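Local coordinates for lipolytic protein G-D-S-L family (Chitinophaga pinensis, PDB 4Q7Q) that probably hydrolyses ester bonds as a lipase or acylhydrolase of the GDSL family, its true substrate being unknown, at residues P174-L184 with I246-V254. Residues are numbered along the deposited sequence; the frame is centred on the assembly and turned at random.
Sequences PVVDLYHHPLL and IIASALADV
His181 meets Ile246 in a CH-pi contact: the CG2 methyl of Ile246 sits over one ring face, 3.9 Å from the centroid and shifted toward NE2. The imidazole, flat enough to pack yet polar at both nitrogens, is held at each of them. Leu183 N donates to His181 ND1 (3.0 Å) almost exactly in the ring plane, while NE2 reaches a water that donates to Ile246 O at 2.8 Å, the one polar link across an otherwise apolar contact. With CG anti to the backbone N (chi1 -166°), the ring is carried out toward the helix. With an alanine here in place of His181, the bridging water and Leu183 N would probably lose their ring partners, and Ile246 CG2 its ring face.

Leu184 CD2 lies 3.9 Å from Ile246 CG2, the two side chains running past each other in opposite directions. Further along, Leu178 crosses Ile247 at about a right angle, its forked end straddling CG1. Val176, a beta-branched residue at home in a strand, sends its two methyls to different neighbours: CG1 meets the small Ala250 CB at 3.7 Å, and CG2 touches both Leu251 CD1 and Val254 CG2. Pro174 CB closes the row against Val254 CG1 (3.6 Å).

Edge strand 175-176, beside strand 123-127, is thus packed against C-terminal helix 241-257, with helix 157-171 across the sheet, the three-layer alpha/beta/alpha sandwich of SGNH hydrolases.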
ATOM      1  N   PRO A 174     -12.829  -9.632   6.707  1.00 24.66           N
ATOM      2  CA  PRO A 174     -11.640  -9.355   7.520  1.00 23.65           C
ATOM      3  C   PRO A 174     -10.764  -8.258   6.917  1.00 22.31           C
ATOM      4  O   PRO A 174     -10.657  -8.139   5.693  1.00 22.31           O
ATOM      5  CB  PRO A 174     -10.881 -10.680   7.499  1.00 24.69           C
ATOM      6  CG  PRO A 174     -11.874 -11.709   7.063  1.00 24.93           C
ATOM      7  CD  PRO A 174     -12.830 -11.000   6.169  1.00 24.14           C
ATOM      8  N   VAL A 175     -10.146  -7.470   7.789  1.00 21.00           N
ATOM      9  CA  VAL A 175      -9.262  -6.395   7.373  1.00 21.10           C
ATOM     10  C   VAL A 175      -7.901  -6.538   8.049  1.00 20.43           C
ATOM     11  O   VAL A 175      -7.813  -6.694   9.269  1.00 24.24           O
ATOM     12  CB  VAL A 175      -9.851  -5.014   7.728  1.00 20.41           C
ATOM     13  CG1 VAL A 175      -8.888  -3.913   7.334  1.00 20.31           C
ATOM     14  CG2 VAL A 175     -11.195  -4.815   7.050  1.00 21.17           C
ATOM     15  N   VAL A 176      -6.840  -6.531   7.252  1.00 19.64           N
ATOM     16  CA  VAL A 176      -5.492  -6.427   7.786  1.00 18.82           C
ATOM     17  C   VAL A 176      -5.217  -4.950   8.007  1.00 18.91           C
ATOM     18  O   VAL A 176      -5.113  -4.185   7.049  1.00 17.67           O
ATOM     19  CB  VAL A 176      -4.459  -6.997   6.806  1.00 20.16           C
ATOM     20  CG1 VAL A 176      -3.044  -6.797   7.349  1.00 20.13           C
ATOM     21  CG2 VAL A 176      -4.740  -8.466   6.544  1.00 21.22           C
ATOM     22  N   ASP A 177      -5.109  -4.544   9.267  1.00 19.55           N
ATOM     23  CA  ASP A 177      -4.925  -3.126   9.582  1.00 19.93           C
ATOM     24  C   ASP A 177      -3.443  -2.789   9.675  1.00 18.53           C
ATOM     25  O   ASP A 177      -2.860  -2.808  10.760  1.00 20.29           O
ATOM     26  CB  ASP A 177      -5.634  -2.753  10.885  1.00 21.15           C
ATOM     27  CG  ASP A 177      -5.773  -1.248  11.074  1.00 22.06           C
ATOM     28  OD1 ASP A 177      -5.150  -0.483  10.313  1.00 25.42           O
ATOM     29  OD2 ASP A 177      -6.514  -0.828  11.994  1.00 24.57           O
ATOM     30  N   LEU A 178      -2.832  -2.477   8.539  1.00 17.79           N
ATOM     31  CA  LEU A 178      -1.437  -2.045   8.552  1.00 15.98           C
ATOM     32  C   LEU A 178      -1.270  -0.651   9.152  1.00 17.04           C
ATOM     33  O   LEU A 178      -0.259  -0.367   9.790  1.00 17.95           O
ATOM     34  CB  LEU A 178      -0.830  -2.067   7.149  1.00 16.93           C
ATOM     35  CG  LEU A 178      -0.875  -3.410   6.420  1.00 16.51           C
ATOM     36  CD1 LEU A 178      -0.264  -3.246   5.050  1.00 16.48           C
ATOM     37  CD2 LEU A 178      -0.155  -4.486   7.231  1.00 18.85           C
ATOM     38  N   TYR A 179      -2.254   0.218   8.936  1.00 16.71           N
ATOM     39  CA  TYR A 179      -2.143   1.596   9.399  1.00 16.91           C
ATOM     40  C   TYR A 179      -1.899   1.641  10.904  1.00 18.33           C
ATOM     41  O   TYR A 179      -1.040   2.383  11.383  1.00 19.31           O
ATOM     42  CB  TYR A 179      -3.382   2.434   9.044  1.00 17.07           C
ATOM     43  CG  TYR A 179      -3.101   3.892   9.295  1.00 17.87           C
ATOM     44  CD1 TYR A 179      -3.186   4.416  10.578  1.00 20.24           C
ATOM     45  CD2 TYR A 179      -2.684   4.731   8.269  1.00 17.95           C
ATOM     46  CE1 TYR A 179      -2.879   5.720  10.840  1.00 21.03           C
ATOM     47  CE2 TYR A 179      -2.383   6.065   8.526  1.00 18.17           C
ATOM     48  CZ  TYR A 179      -2.487   6.546   9.817  1.00 19.99           C
ATOM     49  OH  TYR A 179      -2.179   7.849  10.107  1.00 20.73           O
ATOM     50  N   HIS A 180      -2.650   0.836  11.648  1.00 18.37           N
ATOM     51  CA  HIS A 180      -2.530   0.834  13.101  1.00 19.45           C
ATOM     52  C   HIS A 180      -1.656  -0.290  13.650  1.00 21.43           C
ATOM     53  O   HIS A 180      -1.637  -0.537  14.855  1.00 24.33           O
ATOM     54  CB  HIS A 180      -3.916   0.815  13.755  1.00 21.56           C
ATOM     55  CG  HIS A 180      -4.781   1.978  13.367  1.00 23.15           C
ATOM     56  ND1 HIS A 180      -5.798   1.874  12.443  1.00 23.63           N
ATOM     57  CD2 HIS A 180      -4.775   3.266  13.779  1.00 24.47           C
ATOM     58  CE1 HIS A 180      -6.383   3.051  12.301  1.00 24.95           C
ATOM     59  NE2 HIS A 180      -5.783   3.913  13.100  1.00 25.70           N
ATOM     60  N   HIS A 181      -0.924  -0.962  12.769  1.00 20.70           N
ATOM     61  CA  HIS A 181      -0.011  -2.015  13.192  1.00 22.75           C
ATOM     62  C   HIS A 181       1.074  -1.430  14.099  1.00 23.37           C
ATOM     63  O   HIS A 181       1.743  -0.476  13.725  1.00 23.68           O
ATOM     64  CB  HIS A 181       0.614  -2.679  11.964  1.00 21.13           C
ATOM     65  CG  HIS A 181       1.296  -3.979  12.256  1.00 23.53           C
ATOM     66  ND1 HIS A 181       2.393  -4.077  13.082  1.00 23.64           N
ATOM     67  CD2 HIS A 181       1.035  -5.235  11.823  1.00 24.66           C
ATOM     68  CE1 HIS A 181       2.774  -5.342  13.156  1.00 23.68           C
ATOM     69  NE2 HIS A 181       1.970  -6.063  12.399  1.00 24.71           N
ATOM     70  N   PRO A 182       1.244  -1.998  15.302  1.00 25.62           N
ATOM     71  CA  PRO A 182       2.181  -1.400  16.263  1.00 26.22           C
ATOM     72  C   PRO A 182       3.641  -1.349  15.786  1.00 26.81           C
ATOM     73  O   PRO A 182       4.425  -0.562  16.325  1.00 27.31           O
ATOM     74  CB  PRO A 182       2.037  -2.291  17.506  1.00 26.85           C
ATOM     75  CG  PRO A 182       1.428  -3.563  17.005  1.00 27.15           C
ATOM     76  CD  PRO A 182       0.561  -3.182  15.848  1.00 25.77           C
ATOM     77  N   LEU A 183       3.998  -2.154  14.789  1.00 27.74           N
ATOM     78  CA  LEU A 183       5.365  -2.150  14.273  1.00 28.23           C
ATOM     79  C   LEU A 183       5.568  -1.205  13.087  1.00 26.64           C
ATOM     80  O   LEU A 183       6.705  -0.887  12.731  1.00 27.54           O
ATOM     81  CB  LEU A 183       5.798  -3.564  13.878  1.00 29.19           C
ATOM     82  CG  LEU A 183       5.832  -4.608  14.991  1.00 29.00           C
ATOM     83  CD1 LEU A 183       6.301  -5.950  14.449  1.00 29.75           C
ATOM     84  CD2 LEU A 183       6.731  -4.148  16.126  1.00 28.65           C
ATOM     85  N   LEU A 184       4.474  -0.761  12.479  1.00 23.43           N
ATOM     86  CA  LEU A 184       4.558   0.005  11.238  1.00 21.64           C
ATOM     87  C   LEU A 184       4.406   1.511  11.463  1.00 23.72           C
ATOM     88  O   LEU A 184       3.460   2.137  10.999  1.00 23.00           O
ATOM     89  CB  LEU A 184       3.543  -0.534  10.219  1.00 20.17           C
ATOM     90  CG  LEU A 184       3.732  -2.015   9.863  1.00 20.14           C
ATOM     91  CD1 LEU A 184       2.709  -2.475   8.830  1.00 21.02           C
ATOM     92  CD2 LEU A 184       5.156  -2.268   9.370  1.00 19.62           C
ATOM     93  N   ILE A 246       6.580  -8.211   7.620  1.00 19.90           N
ATOM     94  CA  ILE A 246       5.541  -7.865   8.588  1.00 19.74           C
ATOM     95  C   ILE A 246       4.153  -7.911   7.937  1.00 18.80           C
ATOM     96  O   ILE A 246       3.208  -8.472   8.496  1.00 19.73           O
ATOM     97  CB  ILE A 246       5.816  -6.485   9.230  1.00 19.40           C
ATOM     98  CG1 ILE A 246       7.085  -6.560  10.093  1.00 20.30           C
ATOM     99  CG2 ILE A 246       4.626  -6.039  10.071  1.00 20.10           C
ATOM    100  CD1 ILE A 246       7.693  -5.215  10.428  1.00 21.11           C
ATOM    101  N   ILE A 247       4.037  -7.327   6.754  1.00 17.26           N
ATOM    102  CA  ILE A 247       2.783  -7.381   6.009  1.00 16.07           C
ATOM    103  C   ILE A 247       2.356  -8.828   5.729  1.00 15.65           C
ATOM    104  O   ILE A 247       1.211  -9.205   5.975  1.00 17.58           O
ATOM    105  CB  ILE A 247       2.897  -6.617   4.680  1.00 15.22           C
ATOM    106  CG1 ILE A 247       3.106  -5.127   4.950  1.00 15.99           C
ATOM    107  CG2 ILE A 247       1.651  -6.827   3.837  1.00 17.12           C
ATOM    108  CD1 ILE A 247       3.426  -4.319   3.709  1.00 17.77           C
ATOM    109  N   ALA A 248       3.278  -9.643   5.229  1.00 16.67           N
ATOM    110  CA  ALA A 248       2.951 -11.022   4.898  1.00 17.23           C
ATOM    111  C   ALA A 248       2.492 -11.811   6.120  1.00 18.66           C
ATOM    112  O   ALA A 248       1.573 -12.628   6.030  1.00 19.90           O
ATOM    113  CB  ALA A 248       4.128 -11.706   4.235  1.00 18.57           C
ATOM    114  N   SER A 249       3.130 -11.576   7.263  1.00 19.22           N
ATOM    115  CA  SER A 249       2.759 -12.264   8.494  0.57 20.53           C
ATOM    116  C   SER A 249       1.349 -11.890   8.941  1.00 20.06           C
ATOM    117  O   SER A 249       0.576 -12.748   9.363  1.00 21.45           O
ATOM    118  CB  SER A 249       3.756 -11.955   9.608  0.57 21.86           C
ATOM    119  OG  SER A 249       3.356 -12.568  10.820  0.57 23.17           O
ATOM    120  N   ALA A 250       1.022 -10.604   8.850  1.00 18.52           N
ATOM    121  CA  ALA A 250      -0.300 -10.122   9.233  1.00 19.60           C
ATOM    122  C   ALA A 250      -1.354 -10.716   8.307  1.00 20.89           C
ATOM    123  O   ALA A 250      -2.433 -11.118   8.750  1.00 21.95           O
ATOM    124  CB  ALA A 250      -0.346  -8.602   9.194  1.00 19.31           C
ATOM    125  N   LEU A 251      -1.030 -10.776   7.018  1.00 19.65           N
ATOM    126  CA  LEU A 251      -1.952 -11.320   6.032  1.00 19.68           C
ATOM    127  C   LEU A 251      -2.137 -12.816   6.240  1.00 20.44           C
ATOM    128  O   LEU A 251      -3.250 -13.333   6.141  1.00 20.35           O
ATOM    129  CB  LEU A 251      -1.449 -11.030   4.617  1.00 19.58           C
ATOM    130  CG  LEU A 251      -2.349 -11.488   3.467  1.00 20.51           C
ATOM    131  CD1 LEU A 251      -3.755 -10.910   3.615  1.00 21.53           C
ATOM    132  CD2 LEU A 251      -1.752 -11.115   2.113  1.00 20.85           C
ATOM    133  N   ALA A 252      -1.045 -13.505   6.549  1.00 20.54           N
ATOM    134  CA  ALA A 252      -1.123 -14.940   6.794  1.00 21.63           C
ATOM    135  C   ALA A 252      -2.042 -15.278   7.968  1.00 22.96           C
ATOM    136  O   ALA A 252      -2.783 -16.257   7.906  1.00 23.14           O
ATOM    137  CB  ALA A 252       0.271 -15.543   6.990  1.00 22.40           C
ATOM    138  N   ASP A 253      -2.010 -14.463   9.021  1.00 23.17           N
ATOM    139  CA  ASP A 253      -2.885 -14.679  10.175  1.00 25.24           C
ATOM    140  C   ASP A 253      -4.358 -14.637   9.768  1.00 24.56           C
ATOM    141  O   ASP A 253      -5.160 -15.460  10.204  1.00 24.40           O
ATOM    142  CB  ASP A 253      -2.619 -13.640  11.270  1.00 29.82           C
ATOM    143  CG  ASP A 253      -1.265 -13.817  11.935  1.00 36.03           C
ATOM    144  OD1 ASP A 253      -0.683 -14.916  11.827  1.00 38.21           O
ATOM    145  OD2 ASP A 253      -0.788 -12.856  12.577  1.00 39.09           O
ATOM    146  N   VAL A 254      -4.712 -13.666   8.935  1.00 22.57           N
ATOM    147  CA  VAL A 254      -6.089 -13.534   8.475  1.00 22.23           C
ATOM    148  C   VAL A 254      -6.493 -14.704   7.568  1.00 23.11           C
ATOM    149  O   VAL A 254      -7.585 -15.261   7.699  1.00 23.92           O
ATOM    150  CB  VAL A 254      -6.300 -12.197   7.756  1.00 22.05           C
ATOM    151  CG1 VAL A 254      -7.635 -12.192   7.032  1.00 23.42           C
ATOM    152  CG2 VAL A 254      -6.218 -11.051   8.759  1.00 23.76           C
TER
HETATM  153  O   HOH W   1       2.852  -8.757  11.254  1.00 29.53           O